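Amidase, hydantoinase/carbamoylase family (Burkholderia vietnamiensis, PDB 5I4M) probably hydrolyses N-carbamoyl-L-amino acids to the free amino acids, as a zinc-dependent enzyme of the peptidase M20 family with two zinc ions per subunit. Local coordinates at residues 75-78 against 84-87; 86-91 against 200-205; 325-330 against 336-341; 165-170 against 384-389; 30-35 against 412-417. All blocks are in the same frame, centred on the assembly; numbering follows the deposited sequence. Where two conformers were deposited one is given.

Contact 1 (75-78 against 84-87)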
# COMPACT_ATOMS: atom_id res chain seq x y z
N CYS A 75 -15.88 -32.47 26.19
CA CYS A 75 -15.89 -32.65 24.75
C CYS A 75 -14.69 -33.46 24.28
O CYS A 75 -13.60 -33.39 24.85
CB CYS A 75 -15.87 -31.30 24.03
SG CYS A 75 -17.33 -30.32 24.29
N THR A 76 -14.91 -34.25 23.23
CA THR A 76 -13.84 -34.85 22.46
C THR A 76 -13.57 -33.97 21.25
O THR A 76 -14.48 -33.38 20.68
CB THR A 76 -14.19 -36.28 22.03
OG1 THR A 76 -15.46 -36.28 21.35
CG2 THR A 76 -14.30 -37.17 23.25
N VAL A 77 -12.30 -33.84 20.88
CA VAL A 77 -11.88 -32.85 19.90
C VAL A 77 -11.20 -33.54 18.73
O VAL A 77 -10.35 -34.41 18.93
CB VAL A 77 -10.96 -31.79 20.53
CG1 VAL A 77 -10.61 -30.71 19.51
CG2 VAL A 77 -11.65 -31.16 21.74
N THR A 78 -11.56 -33.13 17.52
CA THR A 78 -10.89 -33.54 16.30
C THR A 78 -10.59 -32.29 15.49
O THR A 78 -11.23 -31.25 15.66
CB THR A 78 -11.73 -34.54 15.48
OG1 THR A 78 -13.05 -34.01 15.29
CG2 THR A 78 -11.84 -35.90 16.20
N ASN A 84 -10.18 -26.96 10.71
CA ASN A 84 -11.43 -26.78 11.43
C ASN A 84 -11.41 -27.65 12.68
O ASN A 84 -10.95 -28.80 12.66
CB ASN A 84 -12.63 -27.17 10.55
CG ASN A 84 -12.69 -26.40 9.24
OD1 ASN A 84 -12.52 -25.19 9.21
ND2 ASN A 84 -12.95 -27.12 8.14
N VAL A 85 -11.92 -27.10 13.78
CA VAL A 85 -11.86 -27.76 15.09
C VAL A 85 -13.27 -28.17 15.49
O VAL A 85 -14.16 -27.31 15.57
CB VAL A 85 -11.25 -26.83 16.16
CG1 VAL A 85 -11.16 -27.56 17.49
CG2 VAL A 85 -9.91 -26.28 15.70
N PHE A 86 -13.46 -29.46 15.78
CA PHE A 86 -14.77 -30.01 16.12
C PHE A 86 -14.75 -30.46 17.58
O PHE A 86 -14.03 -31.40 17.93
CB PHE A 86 -15.13 -31.15 15.18
CG PHE A 86 -15.16 -30.72 13.73
CD1 PHE A 86 -14.00 -30.72 12.96
CD2 PHE A 86 -16.34 -30.28 13.16
CE1 PHE A 86 -14.03 -30.31 11.63
CE2 PHE A 86 -16.38 -29.85 11.84
CZ PHE A 86 -15.23 -29.87 11.07
N MET A 87 -15.53 -29.79 18.41
CA MET A 87 -15.64 -30.08 19.83
C MET A 87 -17.00 -30.73 20.06
O MET A 87 -18.03 -30.07 19.93
CB MET A 87 -15.44 -28.81 20.64
CG MET A 87 -14.04 -28.22 20.50
SD MET A 87 -13.89 -26.45 20.85
CE MET A 87 -14.39 -25.74 19.27
O HOH W 1 -14.79 -34.20 17.29

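Contact 2 (86-91 against 200-205)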
# COMPACT_ATOMS: atom_id res chain seq x y z
N PHE A 86 -13.46 -29.46 15.78
CA PHE A 86 -14.77 -30.01 16.12
C PHE A 86 -14.75 -30.46 17.58
O PHE A 86 -14.03 -31.40 17.93
CB PHE A 86 -15.13 -31.15 15.18
CG PHE A 86 -15.16 -30.72 13.73
CD1 PHE A 86 -14.00 -30.72 12.96
CD2 PHE A 86 -16.34 -30.28 13.16
CE1 PHE A 86 -14.03 -30.31 11.63
CE2 PHE A 86 -16.38 -29.85 11.84
CZ PHE A 86 -15.23 -29.87 11.07
N MET A 87 -15.53 -29.79 18.41
CA MET A 87 -15.64 -30.08 19.83
C MET A 87 -17.00 -30.73 20.06
O MET A 87 -18.03 -30.07 19.93
CB MET A 87 -15.44 -28.81 20.64
CG MET A 87 -14.04 -28.22 20.50
SD MET A 87 -13.89 -26.45 20.85
CE MET A 87 -14.39 -25.74 19.27
N ARG A 88 -16.99 -32.01 20.40
CA ARG A 88 -18.18 -32.85 20.34
C ARG A 88 -18.64 -33.26 21.73
O ARG A 88 -17.86 -33.78 22.53
CB ARG A 88 -17.89 -34.10 19.51
CG ARG A 88 -19.01 -35.11 19.42
CD ARG A 88 -18.60 -36.18 18.43
NE ARG A 88 -19.52 -37.31 18.38
CZ ARG A 88 -20.40 -37.52 17.41
NH1 ARG A 88 -20.52 -36.66 16.39
NH2 ARG A 88 -21.18 -38.60 17.47
N ARG A 89 -19.93 -33.03 22.01
CA ARG A 89 -20.57 -33.53 23.23
C ARG A 89 -21.46 -34.71 22.84
O ARG A 89 -22.44 -34.53 22.11
CB ARG A 89 -21.39 -32.43 23.91
CG ARG A 89 -22.05 -32.86 25.24
CD ARG A 89 -22.94 -31.75 25.78
NE ARG A 89 -23.40 -31.96 27.15
CZ ARG A 89 -24.54 -32.55 27.49
NH1 ARG A 89 -25.36 -33.03 26.55
NH2 ARG A 89 -24.86 -32.67 28.77
N ALA A 90 -21.13 -35.89 23.35
CA ALA A 90 -21.83 -37.11 22.97
C ALA A 90 -23.34 -36.99 23.20
O ALA A 90 -23.79 -36.33 24.13
CB ALA A 90 -21.29 -38.30 23.76
N GLY A 91 -24.11 -37.64 22.33
CA GLY A 91 -25.53 -37.81 22.54
C GLY A 91 -25.86 -39.22 23.01
O GLY A 91 -24.99 -40.07 23.19
N GLY A 200 -14.96 -32.41 5.75
CA GLY A 200 -16.25 -32.76 5.18
C GLY A 200 -16.44 -34.27 5.10
O GLY A 200 -15.59 -35.07 5.48
N GLY A 201 -17.62 -34.64 4.59
CA GLY A 201 -18.03 -36.02 4.43
C GLY A 201 -19.10 -36.45 5.41
O GLY A 201 -19.97 -37.25 5.06
N ARG A 202 -19.07 -35.91 6.62
CA ARG A 202 -19.98 -36.34 7.67
C ARG A 202 -21.33 -35.69 7.45
O ARG A 202 -21.41 -34.48 7.23
CB ARG A 202 -19.45 -35.94 9.05
CG ARG A 202 -18.27 -36.72 9.54
CD ARG A 202 -18.12 -36.48 11.02
NE ARG A 202 -17.76 -35.10 11.32
CZ ARG A 202 -18.30 -34.39 12.30
NH1 ARG A 202 -19.26 -34.93 13.05
NH2 ARG A 202 -17.90 -33.15 12.53
N LYS A 203 -22.39 -36.49 7.52
CA LYS A 203 -23.73 -35.92 7.52
C LYS A 203 -23.94 -35.13 8.81
O LYS A 203 -23.60 -35.59 9.90
CB LYS A 203 -24.79 -37.01 7.40
N LEU A 204 -24.48 -33.93 8.67
CA LEU A 204 -24.91 -33.13 9.81
C LEU A 204 -26.43 -33.17 9.89
O LEU A 204 -27.11 -33.05 8.87
CB LEU A 204 -24.43 -31.68 9.68
CG LEU A 204 -22.93 -31.50 9.40
CD1 LEU A 204 -22.57 -30.02 9.24
CD2 LEU A 204 -22.09 -32.14 10.50
N HIS A 205 -26.95 -33.34 11.10
CA HIS A 205 -28.40 -33.35 11.28
C HIS A 205 -28.98 -31.95 11.09
O HIS A 205 -30.02 -31.79 10.43
CB HIS A 205 -28.76 -33.89 12.66
CG HIS A 205 -30.23 -33.99 12.90
ND1 HIS A 205 -31.06 -34.78 12.14
CD2 HIS A 205 -31.02 -33.38 13.81
CE1 HIS A 205 -32.30 -34.67 12.57
NE2 HIS A 205 -32.31 -33.82 13.59
O HOH W 2 -20.57 -37.72 13.36

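Contact 3 (325-330 against 336-341)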
# COMPACT_ATOMS: atom_id res chain seq x y z
N ASP A 325 -17.22 -4.21 -17.82
CA ASP A 325 -17.31 -3.23 -18.90
C ASP A 325 -16.60 -1.94 -18.53
O ASP A 325 -15.83 -1.39 -19.33
CB ASP A 325 -18.78 -2.97 -19.21
CG ASP A 325 -18.97 -1.98 -20.34
OD1 ASP A 325 -18.53 -2.28 -21.46
OD2 ASP A 325 -19.56 -0.91 -20.09
N GLY A 326 -16.85 -1.43 -17.32
CA GLY A 326 -16.27 -0.15 -16.94
C GLY A 326 -14.76 -0.24 -16.75
O GLY A 326 -14.04 0.71 -17.06
N VAL A 327 -14.28 -1.37 -16.23
CA VAL A 327 -12.84 -1.56 -16.07
C VAL A 327 -12.16 -1.55 -17.44
O VAL A 327 -11.10 -0.93 -17.62
CB VAL A 327 -12.56 -2.86 -15.31
CG1 VAL A 327 -11.11 -3.32 -15.51
CG2 VAL A 327 -12.87 -2.69 -13.81
N ALA A 328 -12.75 -2.25 -18.41
CA ALA A 328 -12.17 -2.26 -19.76
C ALA A 328 -12.13 -0.85 -20.34
O ALA A 328 -11.16 -0.47 -21.00
CB ALA A 328 -12.97 -3.18 -20.68
N ARG A 329 -13.19 -0.07 -20.14
CA ARG A 329 -13.22 1.27 -20.70
C ARG A 329 -12.15 2.15 -20.08
O ARG A 329 -11.45 2.89 -20.78
CB ARG A 329 -14.60 1.89 -20.49
CG ARG A 329 -14.68 3.36 -20.88
CD ARG A 329 -15.99 3.98 -20.40
NE ARG A 329 -16.31 3.57 -19.04
CZ ARG A 329 -15.81 4.14 -17.94
NH1 ARG A 329 -14.96 5.16 -18.05
NH2 ARG A 329 -16.16 3.70 -16.74
N ILE A 330 -12.00 2.08 -18.75
CA ILE A 330 -10.99 2.88 -18.07
C ILE A 330 -9.60 2.49 -18.53
O ILE A 330 -8.75 3.36 -18.80
CB ILE A 330 -11.16 2.73 -16.54
CG1 ILE A 330 -12.39 3.51 -16.08
CG2 ILE A 330 -9.90 3.20 -15.81
CD1 ILE A 330 -12.88 3.11 -14.69
N LEU A 336 -3.84 0.95 -20.19
CA LEU A 336 -3.39 -0.01 -19.20
C LEU A 336 -3.70 -1.43 -19.67
O LEU A 336 -4.68 -1.66 -20.38
CB LEU A 336 -4.07 0.25 -17.85
CG LEU A 336 -3.92 1.65 -17.28
CD1 LEU A 336 -4.81 1.83 -16.04
CD2 LEU A 336 -2.46 1.93 -16.92
N ASP A 337 -2.84 -2.37 -19.28
CA ASP A 337 -3.15 -3.80 -19.38
C ASP A 337 -3.92 -4.21 -18.14
O ASP A 337 -3.65 -3.72 -17.04
CB ASP A 337 -1.87 -4.63 -19.50
CG ASP A 337 -1.13 -4.40 -20.80
OD1 ASP A 337 -1.78 -4.01 -21.80
OD2 ASP A 337 0.11 -4.59 -20.83
N THR A 338 -4.90 -5.11 -18.31
CA THR A 338 -5.78 -5.49 -17.21
C THR A 338 -5.71 -6.99 -16.96
O THR A 338 -5.87 -7.78 -17.89
CB THR A 338 -7.23 -5.13 -17.50
OG1 THR A 338 -7.32 -3.73 -17.78
CG2 THR A 338 -8.10 -5.45 -16.29
N ALA A 339 -5.49 -7.36 -15.71
CA ALA A 339 -5.66 -8.73 -15.25
C ALA A 339 -6.80 -8.70 -14.24
O ALA A 339 -6.66 -8.14 -13.16
CB ALA A 339 -4.38 -9.27 -14.62
N LEU A 340 -7.95 -9.26 -14.61
CA LEU A 340 -9.12 -9.24 -13.75
C LEU A 340 -9.56 -10.67 -13.50
O LEU A 340 -9.76 -11.43 -14.46
CB LEU A 340 -10.26 -8.43 -14.38
CG LEU A 340 -11.58 -8.33 -13.61
CD1 LEU A 340 -12.34 -7.09 -14.04
CD2 LEU A 340 -12.49 -9.56 -13.83
N GLU A 341 -9.72 -11.03 -12.23
CA GLU A 341 -10.18 -12.36 -11.86
C GLU A 341 -11.27 -12.23 -10.82
O GLU A 341 -11.09 -11.55 -9.81
CB GLU A 341 -9.05 -13.23 -11.28
CG GLU A 341 -9.52 -14.65 -10.95
CD GLU A 341 -8.42 -15.55 -10.39
OE1 GLU A 341 -8.64 -16.78 -10.35
OE2 GLU A 341 -7.35 -15.04 -9.99

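Contact 4 (165-170 against 384-389)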
# COMPACT_ATOMS: atom_id res chain seq x y z
N ALA A 165 -18.15 -28.26 2.85
CA ALA A 165 -19.42 -28.40 2.14
C ALA A 165 -19.27 -28.94 0.73
O ALA A 165 -20.29 -29.13 0.06
CB ALA A 165 -20.15 -27.05 2.10
N GLY A 166 -18.05 -29.21 0.25
CA GLY A 166 -17.91 -29.76 -1.08
C GLY A 166 -17.89 -28.73 -2.19
O GLY A 166 -17.96 -29.10 -3.37
N VAL A 167 -17.79 -27.45 -1.83
CA VAL A 167 -17.77 -26.39 -2.83
C VAL A 167 -16.39 -26.26 -3.46
O VAL A 167 -16.26 -26.04 -4.67
CB VAL A 167 -18.22 -25.07 -2.19
CG1 VAL A 167 -18.03 -23.90 -3.15
CG2 VAL A 167 -19.69 -25.19 -1.77
N PHE A 168 -15.33 -26.40 -2.66
CA PHE A 168 -13.94 -26.29 -3.06
C PHE A 168 -13.19 -27.58 -2.75
O PHE A 168 -13.44 -28.18 -1.70
CB PHE A 168 -13.23 -25.15 -2.31
CG PHE A 168 -13.91 -23.82 -2.39
CD1 PHE A 168 -14.14 -23.22 -3.62
CD2 PHE A 168 -14.27 -23.15 -1.24
CE1 PHE A 168 -14.75 -21.99 -3.69
CE2 PHE A 168 -14.88 -21.91 -1.30
CZ PHE A 168 -15.12 -21.33 -2.53
N PRO A 169 -12.25 -27.99 -3.59
CA PRO A 169 -11.41 -29.14 -3.21
C PRO A 169 -10.40 -28.74 -2.15
O PRO A 169 -9.98 -27.59 -2.05
CB PRO A 169 -10.71 -29.52 -4.52
CG PRO A 169 -10.76 -28.31 -5.37
CD PRO A 169 -11.93 -27.47 -4.93
N LEU A 170 -10.01 -29.73 -1.34
CA LEU A 170 -9.04 -29.47 -0.28
C LEU A 170 -7.80 -28.77 -0.81
O LEU A 170 -7.29 -27.82 -0.20
CB LEU A 170 -8.65 -30.79 0.40
CG LEU A 170 -7.56 -30.69 1.47
CD1 LEU A 170 -8.01 -29.81 2.65
CD2 LEU A 170 -7.19 -32.09 1.93
N LEU A 384 -22.57 -24.31 5.06
CA LEU A 384 -23.21 -25.45 5.69
C LEU A 384 -24.62 -25.65 5.18
O LEU A 384 -25.10 -26.79 5.08
CB LEU A 384 -23.23 -25.28 7.21
CG LEU A 384 -21.85 -25.20 7.83
CD1 LEU A 384 -21.96 -25.11 9.36
CD2 LEU A 384 -21.04 -26.41 7.42
N ALA A 385 -25.31 -24.56 4.82
CA ALA A 385 -26.68 -24.67 4.32
C ALA A 385 -26.77 -25.50 3.05
O ALA A 385 -27.84 -26.02 2.75
CB ALA A 385 -27.27 -23.28 4.07
N GLN A 386 -25.66 -25.64 2.31
CA GLN A 386 -25.69 -26.45 1.09
C GLN A 386 -25.72 -27.94 1.38
O GLN A 386 -26.08 -28.73 0.49
CB GLN A 386 -24.48 -26.11 0.21
CG GLN A 386 -24.44 -24.66 -0.28
CD GLN A 386 -23.43 -24.47 -1.40
OE1 GLN A 386 -23.04 -25.43 -2.07
NE2 GLN A 386 -23.00 -23.22 -1.61
N VAL A 387 -25.33 -28.36 2.58
CA VAL A 387 -25.21 -29.78 2.89
C VAL A 387 -26.03 -30.22 4.09
O VAL A 387 -26.17 -31.43 4.32
CB VAL A 387 -23.73 -30.19 3.10
CG1 VAL A 387 -22.95 -29.99 1.80
CG2 VAL A 387 -23.10 -29.39 4.25
N ALA A 388 -26.61 -29.29 4.85
CA ALA A 388 -27.38 -29.67 6.02
C ALA A 388 -28.41 -28.60 6.29
O ALA A 388 -28.19 -27.43 5.95
CB ALA A 388 -26.48 -29.85 7.25
N PRO A 389 -29.55 -28.95 6.90
CA PRO A 389 -30.52 -27.92 7.30
C PRO A 389 -29.86 -26.93 8.26
O PRO A 389 -29.36 -27.32 9.31
CB PRO A 389 -31.63 -28.72 8.00
CG PRO A 389 -31.42 -30.14 7.59
CD PRO A 389 -29.97 -30.31 7.28
O HOH W 3 -22.22 -28.22 -1.97

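Contact 5 (30-35 against 412-417)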
# COMPACT_ATOMS: atom_id res chain seq x y z
N ARG A 30 -23.31 -14.39 32.46
CA ARG A 30 -22.04 -13.84 32.92
C ARG A 30 -20.88 -14.74 32.52
O ARG A 30 -19.82 -14.25 32.11
CB ARG A 30 -22.06 -13.63 34.44
CG ARG A 30 -20.75 -13.06 34.96
CD ARG A 30 -20.76 -12.85 36.46
NE ARG A 30 -21.01 -14.09 37.20
CZ ARG A 30 -21.00 -14.18 38.52
NH1 ARG A 30 -20.74 -13.11 39.26
NH2 ARG A 30 -21.25 -15.35 39.11
N ARG A 31 -21.05 -16.05 32.64
CA ARG A 31 -20.00 -16.97 32.22
C ARG A 31 -19.66 -16.76 30.75
O ARG A 31 -18.48 -16.72 30.38
CB ARG A 31 -20.44 -18.41 32.47
CG ARG A 31 -19.38 -19.44 32.11
CD ARG A 31 -19.80 -20.82 32.61
NE ARG A 31 -21.06 -21.26 31.99
CZ ARG A 31 -21.79 -22.27 32.46
NH1 ARG A 31 -21.40 -22.92 33.54
NH2 ARG A 31 -22.92 -22.62 31.85
N LEU A 32 -20.68 -16.61 29.90
CA LEU A 32 -20.44 -16.36 28.48
C LEU A 32 -19.76 -15.02 28.26
O LEU A 32 -18.76 -14.93 27.53
CB LEU A 32 -21.77 -16.43 27.72
CG LEU A 32 -21.72 -16.02 26.25
CD1 LEU A 32 -20.71 -16.83 25.48
CD2 LEU A 32 -23.12 -16.19 25.63
N TRP A 33 -20.28 -13.96 28.88
CA TRP A 33 -19.67 -12.63 28.74
C TRP A 33 -18.22 -12.64 29.18
O TRP A 33 -17.35 -12.10 28.48
CB TRP A 33 -20.46 -11.60 29.55
CG TRP A 33 -19.88 -10.22 29.42
CD1 TRP A 33 -18.96 -9.62 30.25
CD2 TRP A 33 -20.16 -9.27 28.39
NE1 TRP A 33 -18.66 -8.36 29.80
CE2 TRP A 33 -19.38 -8.12 28.65
CE3 TRP A 33 -21.00 -9.28 27.26
CZ2 TRP A 33 -19.43 -6.99 27.84
CZ3 TRP A 33 -21.03 -8.15 26.46
CH2 TRP A 33 -20.26 -7.02 26.75
N ASP A 34 -17.93 -13.24 30.34
CA ASP A 34 -16.54 -13.29 30.80
C ASP A 34 -15.66 -14.08 29.85
O ASP A 34 -14.49 -13.73 29.67
CB ASP A 34 -16.47 -13.88 32.21
CG ASP A 34 -17.12 -12.99 33.26
OD1 ASP A 34 -17.37 -11.81 32.95
OD2 ASP A 34 -17.38 -13.47 34.38
N SER A 35 -16.20 -15.12 29.22
CA SER A 35 -15.38 -15.84 28.25
C SER A 35 -15.07 -14.96 27.05
O SER A 35 -13.96 -15.03 26.51
CB SER A 35 -16.05 -17.15 27.84
OG SER A 35 -17.15 -16.95 26.96
N ALA A 412 -26.98 -7.93 27.63
CA ALA A 412 -28.34 -8.42 27.36
C ALA A 412 -28.43 -9.09 25.99
O ALA A 412 -28.99 -10.19 25.87
CB ALA A 412 -29.34 -7.28 27.46
N TRP A 413 -27.91 -8.44 24.94
CA TRP A 413 -27.95 -9.04 23.61
C TRP A 413 -27.18 -10.34 23.56
O TRP A 413 -27.63 -11.32 22.96
CB TRP A 413 -27.38 -8.07 22.56
CG TRP A 413 -28.17 -6.85 22.36
CD1 TRP A 413 -29.49 -6.64 22.70
CD2 TRP A 413 -27.71 -5.64 21.77
NE1 TRP A 413 -29.86 -5.37 22.34
CE2 TRP A 413 -28.79 -4.73 21.77
CE3 TRP A 413 -26.48 -5.24 21.23
CZ2 TRP A 413 -28.67 -3.44 21.26
CZ3 TRP A 413 -26.36 -3.94 20.73
CH2 TRP A 413 -27.46 -3.06 20.76
N ILE A 414 -25.97 -10.34 24.14
CA ILE A 414 -25.13 -11.53 24.10
C ILE A 414 -25.85 -12.71 24.75
O ILE A 414 -25.91 -13.81 24.19
CB ILE A 414 -23.77 -11.24 24.77
CG1 ILE A 414 -22.98 -10.24 23.93
CG2 ILE A 414 -22.96 -12.52 24.99
CD1 ILE A 414 -22.71 -10.74 22.50
N GLU A 415 -26.43 -12.48 25.93
CA GLU A 415 -27.13 -13.55 26.64
C GLU A 415 -28.36 -14.01 25.87
O GLU A 415 -28.61 -15.22 25.75
CB GLU A 415 -27.50 -13.08 28.05
CG GLU A 415 -28.33 -14.08 28.84
CD GLU A 415 -28.52 -13.64 30.28
OE1 GLU A 415 -29.25 -14.31 31.02
OE2 GLU A 415 -27.92 -12.63 30.66
N ALA A 416 -29.12 -13.07 25.31
CA ALA A 416 -30.36 -13.43 24.62
C ALA A 416 -30.07 -14.32 23.41
O ALA A 416 -30.78 -15.31 23.18
CB ALA A 416 -31.11 -12.18 24.17
N GLY A 417 -29.06 -13.96 22.62
CA GLY A 417 -28.76 -14.76 21.44
C GLY A 417 -28.35 -16.17 21.79
O GLY A 417 -28.69 -17.12 21.08

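Contact 1 (75-78 against 84-87)
Thr78 and Phe86 exchange two backbone hydrogen bonds and so form a hydrogen-bonded pair of an antiparallel ladder. The bond from Phe86 N to Thr78 O is 2.9 Å long; its return partner runs from Thr78 N to Phe86 O at 3.0 Å. Phe86 O is gripped a second time by a water, which also lies 2.7 Å from Thr78 OG1 and so ties the threonine side chain to the neighbouring strand. The hydroxyl can do this because chi1 of 52° sets OG1 between the backbone N and the carbonyl carbon, over Phe86 CB at 3.5 Å. A beta-branched polar residue suits this exposed strand position.

One residue on, Val77 and Met87 make a non-hydrogen-bonded pair, where the CA of Val77 approaches Phe86 O to 3.3 Å in a CA-H...O contact. Their side chains lie alongside each other and point the same way, Val77 CG2 being 4.0 Å from Met87 CG, while Val77 CG1 meets Val85 CG1 at 3.8 Å. This apolar face, with Val85 and Met87 buried, packs against helix 57-72. Phe86 projects from the other face, beside Thr78. Strands 76-79 and 85-89 form a beta hairpin, and strand 141-145 continues the sheet beyond strand 85-89.

Contact 2 (86-91 against 200-205)
Arg202 reaches from its loop to the ring of Phe86 and places NH2 3.3 Å from Phe86 CD2. The ring and the guanidinium stand at 90° to one another, and it is the guanidinium edge that is turned to the phenyl carbon. With Arg202 CZ 5.2 Å from the ring centroid, the cation-pi attraction is weak at most. The Arg202 chain runs out from CB and then bends at chi3 (-66°), a turn that directs the planar head toward Phe86. Phe86, coming from the opposite direction, meets it with the CD2-CE2 side of its ring.

Arg88 behaves differently: its chain is extended from CG to NE, with CG trans to the backbone N, and so spans the gap to bring its NH1 within 4.0 Å of Arg202 NH1. The two guanidinium planes are turned 71° apart. Glu142 probably accounts for this closeness of like charges, since its OE1 forms salt bridges with NH1 of both arginines. A water also accepts from both, at 3.1 Å from Arg202 NH1 and, weakly, 3.2 Å from Arg88 NH1. Arginine suits both places, having the length to reach and several N-H groups to share.

The contact thus joins strand 85-89 to the loop leading from helix 184-191 into strand 206-212, with Glu142 supplied by the adjacent strand 141-145.

Contact 3 (325-330 against 336-341)
Ile330 N donates to Gly326 O at 3.0 Å, one of the backbone bonds of the helical turn that carries Val327. Between the segments themselves there is no hydrogen bond; the contact is made by methyl groups. Val327 is the residue of the helix that touches the strand, and CG1 is the branch that does so. With chi1 at 162°, CG1 lies opposite the backbone N and points to the strand, where it meets Thr338 CG2 at 3.8 Å and Leu340 CD1 at 4.2 Å.

Thr338 and Leu340 are two apart along an extended strand, so both turn to the same side and meet the same methyl. This is consistent with the helix-on-sheet layer of the dimerisation domain of M20 enzymes, in which helix 313-334 and its neighbour 259-276 pack on one side of an antiparallel sheet; Val327 touches Val266 of that second helix.

In Thr338 chi1 of -56° puts CG2 anti to the backbone N, and it is this methyl, not the hydroxyl, that meets the valine. Threonine suits this exposed position, having a methyl for the apolar neighbour as well as a hydroxyl. Phe241 of the adjoining strand 225-242 touches Val327 and Thr338 alike, while Leu340 also packs on Ile239.

Contact 4 (165-170 against 384-389)
Val387 lays its CG1 methyl against the backbone and side chain of Ala165, 3.3 Å from Ala165 O and 4.1 Å from Ala165 CB. Its first torsion, -64°, sets CG1 opposite the carbonyl carbon and beside the backbone N, and from there the methyl points to the end of the neighbouring helix. The small alanine leaves its carbonyl and CB accessible to the methyl; the backbones are nearest at the CA atoms of Ala165 and Leu384, 6.0 Å apart.

The second pair meets almost at a right angle. Gln386, extended beyond CG, stretches its amide across the side of Val167, and Val167 CG2 lies 3.4 Å from Gln386 OE1. CG2 is also 3.8 Å from Gln386 CD, so the methyl lies beside the carbonyl end of the amide. CG1, the other branch of Val167, sits over the centre of the Phe168 ring; the two branches thus have different neighbours.

A water bridges the polar parts, donating to Ala165 O and to Gln386 OE1 at 2.9 Å each. Glutamine suits this place because the long chain can bring a carbonyl to the water from an exposed position. Tyr383 of helix 380-384 also touches Ala165 and Val167.

Both sides are ends of helices. Gly166, with positive phi, closes helix 159-164 in a Schellman motif, and on the other side Leu384 O accepts from the N atoms of Val387 and Ala388. The contact joins, at the surface, the C-terminal end of helix 159-164 to the turn after helix 380-384; the side chain of Gln386 is about 11 Å from that of Gln234, which binds 3-phosphoglycerate.

Contact 5 (30-35 against 412-417)
This is a buried, wholly apolar packing of two helices distant in sequence, joining helix 29-39 near the N-terminus to helix 411-429 near the C-terminus. Ile414 is the residue of segment 412-417 that touches helix 29-39, and its two branches divide the work. CG2 meets Leu32 CD2 at 3.7 Å, while CG1 approaches Trp33 CZ3 at 3.8 Å.

Leu32 and Ile414 cross at about a right angle, as do Trp33 and Ile414. The indole receives the isoleucine at its edge, near the ring plane, and not over a face. That edge is presented because chi1 of -179° sets CG trans to the backbone N, and chi2 of -93° turns the six-membered ring toward helix 411-429. Beta-branched isoleucine fits here, since one residue can fill the angle between two consecutive side chains.

Within the first helix, Ser35 OG donates to Leu32 O at 2.6 Å, which satisfies a hydroxyl in a buried setting. Ile414 O is bonded to the hydroxyl of Tyr118 in helix 117-132, and Leu32 touches Glu125 of the same helix. Three helices thus meet in what is probably a helical layer of the zinc-binding catalytic domain of M20 enzymes, packed on its sheet, with the side chain of Ile414 about 10 Å from those of the zinc ligands His211 and Asp115.

Contacts 1 and 2 share Phe86 and Met87 on strand 85-89, and touch through a probable hydrogen bond from Arg88 N to Thr76 O. Contact 1 is held by backbone pairing and buried side chains, contact 2 by two arginines and a phenyl ring in a partly buried place. Contact 4 lies at the surface and combines methyl packing with a bridging water; it meets contact 2 where Leu204 and His205 pack on Ala388 and Pro389. Contact 5 is buried and purely apolar, and its two segments enclose all the others along the chain. Contact 3, also apolar but partly exposed, stands apart, its centre about 45 Å from those of contacts 1 and 2.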